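Local structure of putative modulator of DNA gyrase (Bacteroides thetaiotaomicron, 1VPB) at residues Arg117-Gly122 with Ala306-Asn311; Ala131-Leu136 with Asp168-Ala173; Trp210-Leu215 with Asp219-Gly224. The protein is a putative modulator of DNA gyrase that probably acts as a metallopeptidase. One frame throughout, in Å; residues are numbered along the deposited sequence.

Contact 1: residues Arg117-Gly122 with Ala306-Asn311. With EDO (1,2-ethanediol), chain B.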
# COMPACT_ATOMS: atom_id res chain seq x y z
N ARG A 117 3.86 -35.17 -2.20
CA ARG A 117 3.57 -34.07 -3.11
C ARG A 117 4.67 -33.04 -3.31
O ARG A 117 4.53 -32.16 -4.15
CB ARG A 117 2.33 -33.31 -2.63
CG ARG A 117 1.12 -34.16 -2.50
CD ARG A 117 -0.06 -33.39 -1.93
NE ARG A 117 -0.44 -32.33 -2.84
CZ ARG A 117 -0.78 -31.07 -2.47
NH1 ARG A 117 -0.92 -30.68 -1.19
NH2 ARG A 117 -1.08 -30.24 -3.41
N TYR A 118 5.74 -33.07 -2.50
CA TYR A 118 6.76 -32.08 -2.60
C TYR A 118 7.61 -32.19 -3.86
O TYR A 118 7.77 -33.29 -4.40
CB TYR A 118 7.70 -32.24 -1.43
CG TYR A 118 7.12 -31.85 -0.06
CD1 TYR A 118 6.18 -30.84 0.05
CD2 TYR A 118 7.57 -32.49 1.10
CE1 TYR A 118 5.72 -30.44 1.32
CE2 TYR A 118 7.15 -32.07 2.34
CZ TYR A 118 6.24 -31.06 2.45
OH TYR A 118 5.72 -30.62 3.72
N TYR A 119 8.12 -31.06 -4.30
CA TYR A 119 9.20 -31.08 -5.30
C TYR A 119 10.35 -31.92 -4.79
O TYR A 119 10.92 -31.72 -3.73
CB TYR A 119 9.63 -29.70 -5.66
CG TYR A 119 10.78 -29.65 -6.66
CD1 TYR A 119 10.63 -30.21 -7.91
CD2 TYR A 119 11.94 -28.98 -6.38
CE1 TYR A 119 11.68 -30.12 -8.82
CE2 TYR A 119 12.96 -28.89 -7.30
CZ TYR A 119 12.78 -29.49 -8.53
OH TYR A 119 13.82 -29.46 -9.46
N LYS A 120 10.81 -32.78 -5.68
CA LYS A 120 11.84 -33.86 -5.37
C LYS A 120 13.15 -33.59 -6.09
O LYS A 120 14.06 -34.41 -6.00
CB LYS A 120 11.28 -35.23 -5.71
CG LYS A 120 9.98 -35.65 -5.00
CD LYS A 120 10.18 -35.73 -3.50
CE LYS A 120 8.86 -36.13 -2.82
NZ LYS A 120 9.13 -36.12 -1.26
N GLY A 121 13.31 -32.36 -6.62
CA GLY A 121 14.57 -31.91 -7.16
C GLY A 121 14.84 -32.49 -8.55
O GLY A 121 14.05 -33.28 -9.07
N GLY A 122 15.95 -32.02 -9.11
CA GLY A 122 16.51 -32.65 -10.27
C GLY A 122 16.00 -32.21 -11.63
O GLY A 122 16.56 -32.68 -12.71
N ALA A 306 8.31 -18.52 -13.30
CA ALA A 306 8.60 -19.94 -13.28
C ALA A 306 9.07 -20.40 -11.89
O ALA A 306 9.78 -19.67 -11.19
CB ALA A 306 9.65 -20.27 -14.33
N ARG A 307 8.67 -21.59 -11.52
CA ARG A 307 9.04 -22.18 -10.23
C ARG A 307 8.69 -23.65 -10.15
O ARG A 307 7.73 -24.11 -10.77
CB ARG A 307 8.36 -21.41 -9.08
CG ARG A 307 6.89 -21.44 -9.13
CD ARG A 307 6.23 -20.73 -7.95
NE ARG A 307 4.77 -20.75 -8.09
CZ ARG A 307 3.91 -20.44 -7.13
NH1 ARG A 307 4.32 -20.05 -5.92
NH2 ARG A 307 2.63 -20.46 -7.39
N TYR A 308 9.54 -24.40 -9.43
CA TYR A 308 9.27 -25.83 -9.26
C TYR A 308 8.43 -26.20 -8.02
O TYR A 308 8.00 -27.32 -7.91
CB TYR A 308 10.59 -26.59 -9.20
CG TYR A 308 11.26 -26.73 -10.58
CD1 TYR A 308 10.51 -27.13 -11.66
CD2 TYR A 308 12.60 -26.40 -10.77
CE1 TYR A 308 11.10 -27.25 -12.92
CE2 TYR A 308 13.21 -26.53 -12.04
CZ TYR A 308 12.42 -26.97 -13.11
OH TYR A 308 13.00 -27.10 -14.39
N PHE A 309 8.23 -25.24 -7.13
CA PHE A 309 7.39 -25.49 -5.96
C PHE A 309 6.76 -24.19 -5.49
O PHE A 309 7.28 -23.11 -5.73
CB PHE A 309 8.18 -26.16 -4.82
CG PHE A 309 9.47 -25.52 -4.51
CD1 PHE A 309 10.66 -25.92 -5.17
CD2 PHE A 309 9.56 -24.55 -3.52
CE1 PHE A 309 11.85 -25.36 -4.87
CE2 PHE A 309 10.78 -23.99 -3.21
CZ PHE A 309 11.92 -24.38 -3.94
N ASP A 310 5.64 -24.32 -4.77
CA ASP A 310 5.07 -23.15 -4.12
C ASP A 310 5.59 -23.00 -2.72
O ASP A 310 6.50 -23.73 -2.28
CB ASP A 310 3.55 -23.19 -4.19
CG ASP A 310 2.91 -24.21 -3.24
OD1 ASP A 310 3.60 -24.96 -2.47
OD2 ASP A 310 1.64 -24.26 -3.20
N ASN A 311 5.02 -22.04 -1.97
CA ASN A 311 5.55 -21.86 -0.60
C ASN A 311 5.28 -22.95 0.45
O ASN A 311 5.84 -22.90 1.56
CB ASN A 311 5.09 -20.46 -0.13
CG ASN A 311 5.76 -19.32 -0.91
OD1 ASN A 311 6.62 -19.55 -1.81
ND2 ASN A 311 5.39 -18.07 -0.57
C1 EDO B . 11.23 -15.61 -11.63
O1 EDO B . 10.36 -14.52 -11.85
C2 EDO B . 10.81 -16.36 -10.40
O2 EDO B . 9.55 -17.02 -10.57
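Tyr119 lies against Tyr308 and Phe309 in a three-ring aromatic cluster that joins the loop following helix 87-101 to a loop of the C-terminal family region. CB of Tyr308 sits almost directly above the centre of the Tyr119 ring, 3.6 Å from its centroid, a CH-pi contact. The two tyrosine rings are nearly parallel, planes 13° apart, but slid until they barely overlap; their centroids are 5.0 Å apart, and the Tyr119 hydroxyl end lies by CD2 of Tyr308. Phe309 is likewise displaced, its plane turned 25° from that of Tyr119, and meets it through CD1, 3.5 Å from Tyr119 CD2. Chi1 of Tyr119, at 178°, turns the ring away from its own backbone N and lays it across Tyr308 CB and Phe309 CD1. Gly121 N covers the opposite face, over the ring centre, sandwiching the ring between its own chain and Tyr308. Both hydroxyls are held just beyond Gly122: Tyr119 OH bonds to Lys123 N and Tyr308 OH to Pro124 O. Phe181 meets Phe309 edge-to-face and enlarges the cluster. At the far end of 306-311, a 1,2-ethanediol, probably from the crystallisation liquor, donates from O2 to Ala306 O at 2.7 Å.

Contact 2: residues Ala131-Leu136 with Asp168-Ala173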
# COMPACT_ATOMS: atom_id res chain seq x y z
N ALA A 131 23.71 -14.06 -13.96
CA ALA A 131 24.98 -14.09 -13.26
C ALA A 131 25.79 -12.78 -13.34
O ALA A 131 26.66 -12.54 -12.50
CB ALA A 131 25.81 -15.20 -13.85
N LYS A 132 25.51 -11.99 -14.36
CA LYS A 132 26.10 -10.65 -14.51
C LYS A 132 25.65 -9.62 -13.46
O LYS A 132 26.27 -8.57 -13.30
CB LYS A 132 25.83 -10.12 -15.89
CG LYS A 132 26.39 -11.03 -17.01
CD LYS A 132 26.16 -10.52 -18.45
CE LYS A 132 26.80 -11.44 -19.53
NZ LYS A 132 25.99 -11.57 -20.85
N PHE A 133 24.61 -9.92 -12.71
CA PHE A 133 24.02 -8.93 -11.83
C PHE A 133 25.07 -8.21 -10.97
O PHE A 133 25.10 -7.00 -10.94
CB PHE A 133 22.97 -9.60 -10.94
CG PHE A 133 22.26 -8.64 -10.02
CD1 PHE A 133 21.14 -7.95 -10.46
CD2 PHE A 133 22.69 -8.45 -8.73
CE1 PHE A 133 20.48 -7.05 -9.61
CE2 PHE A 133 22.04 -7.51 -7.87
CZ PHE A 133 20.93 -6.84 -8.35
N ALA A 134 25.92 -8.95 -10.26
CA ALA A 134 26.78 -8.32 -9.27
C ALA A 134 27.86 -7.50 -9.94
O ALA A 134 28.36 -6.54 -9.34
CB ALA A 134 27.41 -9.33 -8.35
N SER A 135 28.17 -7.78 -11.19
CA SER A 135 29.23 -7.07 -11.86
C SER A 135 28.80 -5.76 -12.54
O SER A 135 29.65 -5.06 -13.09
CB SER A 135 29.82 -7.98 -12.96
OG SER A 135 28.92 -8.07 -14.07
N LEU A 136 27.50 -5.45 -12.58
CA LEU A 136 26.98 -4.35 -13.42
C LEU A 136 27.38 -3.04 -12.80
O LEU A 136 27.56 -2.98 -11.57
CB LEU A 136 25.45 -4.38 -13.51
CG LEU A 136 24.95 -5.64 -14.21
CD1 LEU A 136 23.43 -5.65 -14.15
CD2 LEU A 136 25.46 -5.64 -15.62
N ASP A 168 16.27 -2.49 -10.41
CA ASP A 168 16.66 -3.87 -10.48
C ASP A 168 16.58 -4.53 -9.11
O ASP A 168 16.35 -3.88 -8.09
CB ASP A 168 18.02 -4.07 -11.14
CG ASP A 168 19.22 -3.60 -10.30
OD1 ASP A 168 19.16 -3.73 -9.03
OD2 ASP A 168 20.23 -3.13 -10.89
N GLY A 169 16.74 -5.84 -9.11
CA GLY A 169 16.85 -6.59 -7.86
C GLY A 169 17.31 -8.01 -8.02
O GLY A 169 17.30 -8.57 -9.14
N GLU A 170 17.73 -8.60 -6.92
CA GLU A 170 18.01 -10.01 -6.84
C GLU A 170 17.28 -10.53 -5.61
O GLU A 170 17.17 -9.82 -4.61
CB GLU A 170 19.50 -10.29 -6.76
CG GLU A 170 20.18 -9.61 -5.61
CD GLU A 170 21.68 -9.87 -5.46
OE1 GLU A 170 22.24 -10.77 -6.08
OE2 GLU A 170 22.27 -9.17 -4.63
N ASP A 171 16.83 -11.76 -5.68
CA ASP A 171 16.02 -12.40 -4.62
C ASP A 171 16.50 -13.81 -4.47
O ASP A 171 16.71 -14.52 -5.46
CB ASP A 171 14.57 -12.36 -4.98
CG ASP A 171 14.01 -10.99 -4.94
OD1 ASP A 171 13.66 -10.55 -3.83
OD2 ASP A 171 13.81 -10.34 -5.95
N PHE A 172 16.69 -14.21 -3.22
CA PHE A 172 17.08 -15.57 -2.82
C PHE A 172 16.17 -16.07 -1.74
O PHE A 172 15.75 -15.31 -0.86
CB PHE A 172 18.48 -15.59 -2.24
CG PHE A 172 19.56 -15.04 -3.18
CD1 PHE A 172 19.84 -13.70 -3.23
CD2 PHE A 172 20.29 -15.90 -4.01
CE1 PHE A 172 20.81 -13.19 -4.10
CE2 PHE A 172 21.25 -15.38 -4.90
CZ PHE A 172 21.48 -14.04 -4.93
N ALA A 173 15.88 -17.35 -1.79
CA ALA A 173 15.03 -17.99 -0.75
C ALA A 173 15.50 -19.37 -0.51
O ALA A 173 15.77 -20.10 -1.47
CB ALA A 173 13.61 -18.02 -1.17
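Phe133 lays its ring over the side chain of Glu170, whose CB stands over one face toward the rim, 4.1 Å from the ring centroid in a CH-pi contact. The glutamate is extended beyond CG and crosses the phenylalanine at about a right angle, bringing its carboxyl carbon CD to 3.4 Å from Phe133 CE2. The carboxylate plane is turned 33° from the ring. Farther round the ring, Phe133 CE1 lies 3.6 Å from Gly169 O and equally far from Asp168 OD1, both oblique to the ring; the aspartate carboxylate is tilted 65° from it. In Phe133 a chi1 of -178° swings the ring out of the turn and onto the strand.

No hydrogen bond crosses the contact, and the acids beside the ring have their polar ends engaged with other partners. Glu170 OE1 bonds to Tyr129 OH and OE2 to Ser45 OG, while Asp168 OD2 takes a salt bridge from Lys141 and a bond from Tyr166. The turn carrying Phe133 is fastened within itself: Lys132 O accepts from both Ser135 N and Ser135 OG, the latter at 2.8 Å. Ser45 and Tyr190, on the neighbouring strands 36-52 and 181-198, also touch the Phe133 side chain, which thus seats the segment before helix 138-150 on one face of the six-stranded antiparallel sheet, at its strand 159-177.

Contact 3: residues Trp210-Leu215 with Asp219-Gly224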
# COMPACT_ATOMS: atom_id res chain seq x y z
N TRP A 210 5.16 3.82 -20.20
CA TRP A 210 5.55 2.57 -20.79
C TRP A 210 6.66 2.00 -19.95
O TRP A 210 7.35 2.75 -19.28
CB TRP A 210 6.02 2.78 -22.23
CG TRP A 210 6.20 1.49 -22.93
CD1 TRP A 210 7.38 0.86 -23.24
CD2 TRP A 210 5.16 0.62 -23.38
NE1 TRP A 210 7.13 -0.33 -23.88
CE2 TRP A 210 5.78 -0.49 -24.00
CE3 TRP A 210 3.77 0.70 -23.37
CZ2 TRP A 210 5.04 -1.54 -24.56
CZ3 TRP A 210 3.04 -0.33 -23.95
CH2 TRP A 210 3.67 -1.44 -24.52
N TYR A 211 6.83 0.68 -19.98
CA TYR A 211 7.93 0.04 -19.29
C TYR A 211 8.26 -1.26 -19.93
O TYR A 211 7.47 -1.84 -20.68
CB TYR A 211 7.62 -0.15 -17.81
CG TYR A 211 6.73 -1.31 -17.61
CD1 TYR A 211 5.36 -1.17 -17.80
CD2 TYR A 211 7.24 -2.57 -17.33
CE1 TYR A 211 4.52 -2.26 -17.64
CE2 TYR A 211 6.42 -3.64 -17.18
CZ TYR A 211 5.05 -3.48 -17.34
OH TYR A 211 4.20 -4.56 -17.20
N GLU A 212 9.49 -1.68 -19.68
CA GLU A 212 10.04 -2.91 -20.19
C GLU A 212 10.70 -3.57 -18.98
O GLU A 212 11.17 -2.86 -18.07
CB GLU A 212 11.12 -2.64 -21.20
CG GLU A 212 10.67 -1.99 -22.51
CD GLU A 212 9.81 -2.85 -23.41
OE1 GLU A 212 9.59 -4.03 -23.13
OE2 GLU A 212 9.35 -2.28 -24.45
N SER A 213 10.68 -4.91 -18.96
CA SER A 213 11.40 -5.67 -17.93
C SER A 213 11.97 -6.97 -18.46
O SER A 213 11.60 -7.46 -19.54
CB SER A 213 10.51 -5.87 -16.68
OG SER A 213 9.42 -6.70 -16.97
N SER A 214 12.92 -7.52 -17.72
CA SER A 214 13.55 -8.79 -18.07
C SER A 214 14.25 -9.37 -16.85
O SER A 214 14.63 -8.63 -15.94
CB SER A 214 14.61 -8.60 -19.16
OG SER A 214 15.15 -9.85 -19.57
N LEU A 215 14.49 -10.68 -16.88
CA LEU A 215 15.25 -11.33 -15.87
C LEU A 215 16.76 -11.07 -16.11
O LEU A 215 17.58 -11.27 -15.21
CB LEU A 215 14.96 -12.83 -15.91
CG LEU A 215 13.52 -13.28 -15.64
CD1 LEU A 215 13.48 -14.80 -15.59
CD2 LEU A 215 13.07 -12.76 -14.32
N ASP A 219 19.02 -8.86 -22.06
CA ASP A 219 17.77 -9.01 -22.75
C ASP A 219 16.79 -7.86 -22.57
O ASP A 219 15.80 -7.76 -23.29
CB ASP A 219 17.07 -10.32 -22.36
CG ASP A 219 17.94 -11.54 -22.59
OD1 ASP A 219 18.87 -11.51 -23.43
OD2 ASP A 219 17.76 -12.60 -21.96
N LEU A 220 17.03 -6.99 -21.60
CA LEU A 220 16.07 -5.90 -21.38
C LEU A 220 16.06 -4.97 -22.59
O LEU A 220 17.12 -4.53 -23.05
CB LEU A 220 16.51 -5.11 -20.16
CG LEU A 220 15.76 -3.85 -19.72
CD1 LEU A 220 14.35 -4.18 -19.25
CD2 LEU A 220 16.57 -3.11 -18.62
N ILE A 221 14.86 -4.68 -23.06
CA ILE A 221 14.66 -3.67 -24.07
C ILE A 221 14.84 -2.30 -23.44
O ILE A 221 14.15 -1.96 -22.49
CB ILE A 221 13.28 -3.78 -24.69
CG1 ILE A 221 13.13 -5.10 -25.46
CG2 ILE A 221 13.05 -2.62 -25.64
CD1 ILE A 221 11.70 -5.50 -25.63
N LYS A 222 15.78 -1.53 -23.99
CA LYS A 222 16.23 -0.26 -23.40
C LYS A 222 15.82 0.96 -24.21
O LYS A 222 15.87 2.10 -23.70
CB LYS A 222 17.76 -0.29 -23.22
CG LYS A 222 18.27 -1.50 -22.45
CD LYS A 222 19.77 -1.64 -22.34
CE LYS A 222 20.19 -2.98 -21.63
NZ LYS A 222 19.86 -4.21 -22.42
N LYS A 223 15.46 0.71 -25.47
CA LYS A 223 15.12 1.75 -26.44
C LYS A 223 13.64 1.75 -26.78
O LYS A 223 12.96 0.73 -26.76
CB LYS A 223 15.98 1.58 -27.70
CG LYS A 223 17.43 1.80 -27.40
CD LYS A 223 18.36 1.67 -28.59
CE LYS A 223 19.70 2.35 -28.21
NZ LYS A 223 20.88 1.96 -29.01
N GLY A 224 13.13 2.95 -27.02
CA GLY A 224 11.75 3.11 -27.47
C GLY A 224 10.75 3.38 -26.37
O GLY A 224 9.57 3.64 -26.64
O HOH W 1 10.13 0.10 -26.00
O HOH W 2 12.63 -6.34 -22.00
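OE2 of Glu212, across from the side chain of Ile221, is gripped by two donors. Trp210 NE1 reaches it at 3.0 Å with a nearly straight bond (168°); OE2 lies in the plane of the indole, whereas the N-H comes in from above the carboxylate plane. A water donates to the same OE2 and to Lys223 O, bridging strand and loop. The glutamate chain is bent at chi2 (-68°), which folds the carboxylate over Ile221, with OE1 3.6 Å from Ile221 CD1. Glu212 CB lies 3.4 Å from Ile221 O, a carbonyl buried here without a polar partner. With an alanine in place of Glu212, Trp210 NE1 would probably lose its acceptor, the bridging water would be left with Lys223 O but no strand partner, and Ile221 CD1 would lose the carboxylate lying against it. A second water accepts from Ile221 N and may donate to Ser213 O. Leu220 runs its CD1 along the strand backbone, 3.6 Å from Ser213 CA. No direct hydrogen bond links the segments. The loop doubles back through side chains and water over the outermost strand of the antiparallel sheet within this chain, a strand-to-helix connection ending at Gly224, the N-cap of helix 225-234.

Overall arrangement
From the N terminus, the chain enters contact 1 at 117-122, in the loop after helix 87-101, then contact 2 at 131-136 just before helix 138-150. Contact 2 closes first, at 168-173 on strand 159-177. Contact 3 follows in series, a short turn-back from strand 207-214 to the loop 219-224. Contact 1 closes last, at 306-311, so its long loop encloses the other two and none cross. Contacts 2 and 3 hold connecting segments to the same antiparallel sheet, their centres about 17 Å apart, whereas contact 1 ties the loop after helix 87-101 to the C-terminal family region. The three do not touch one another.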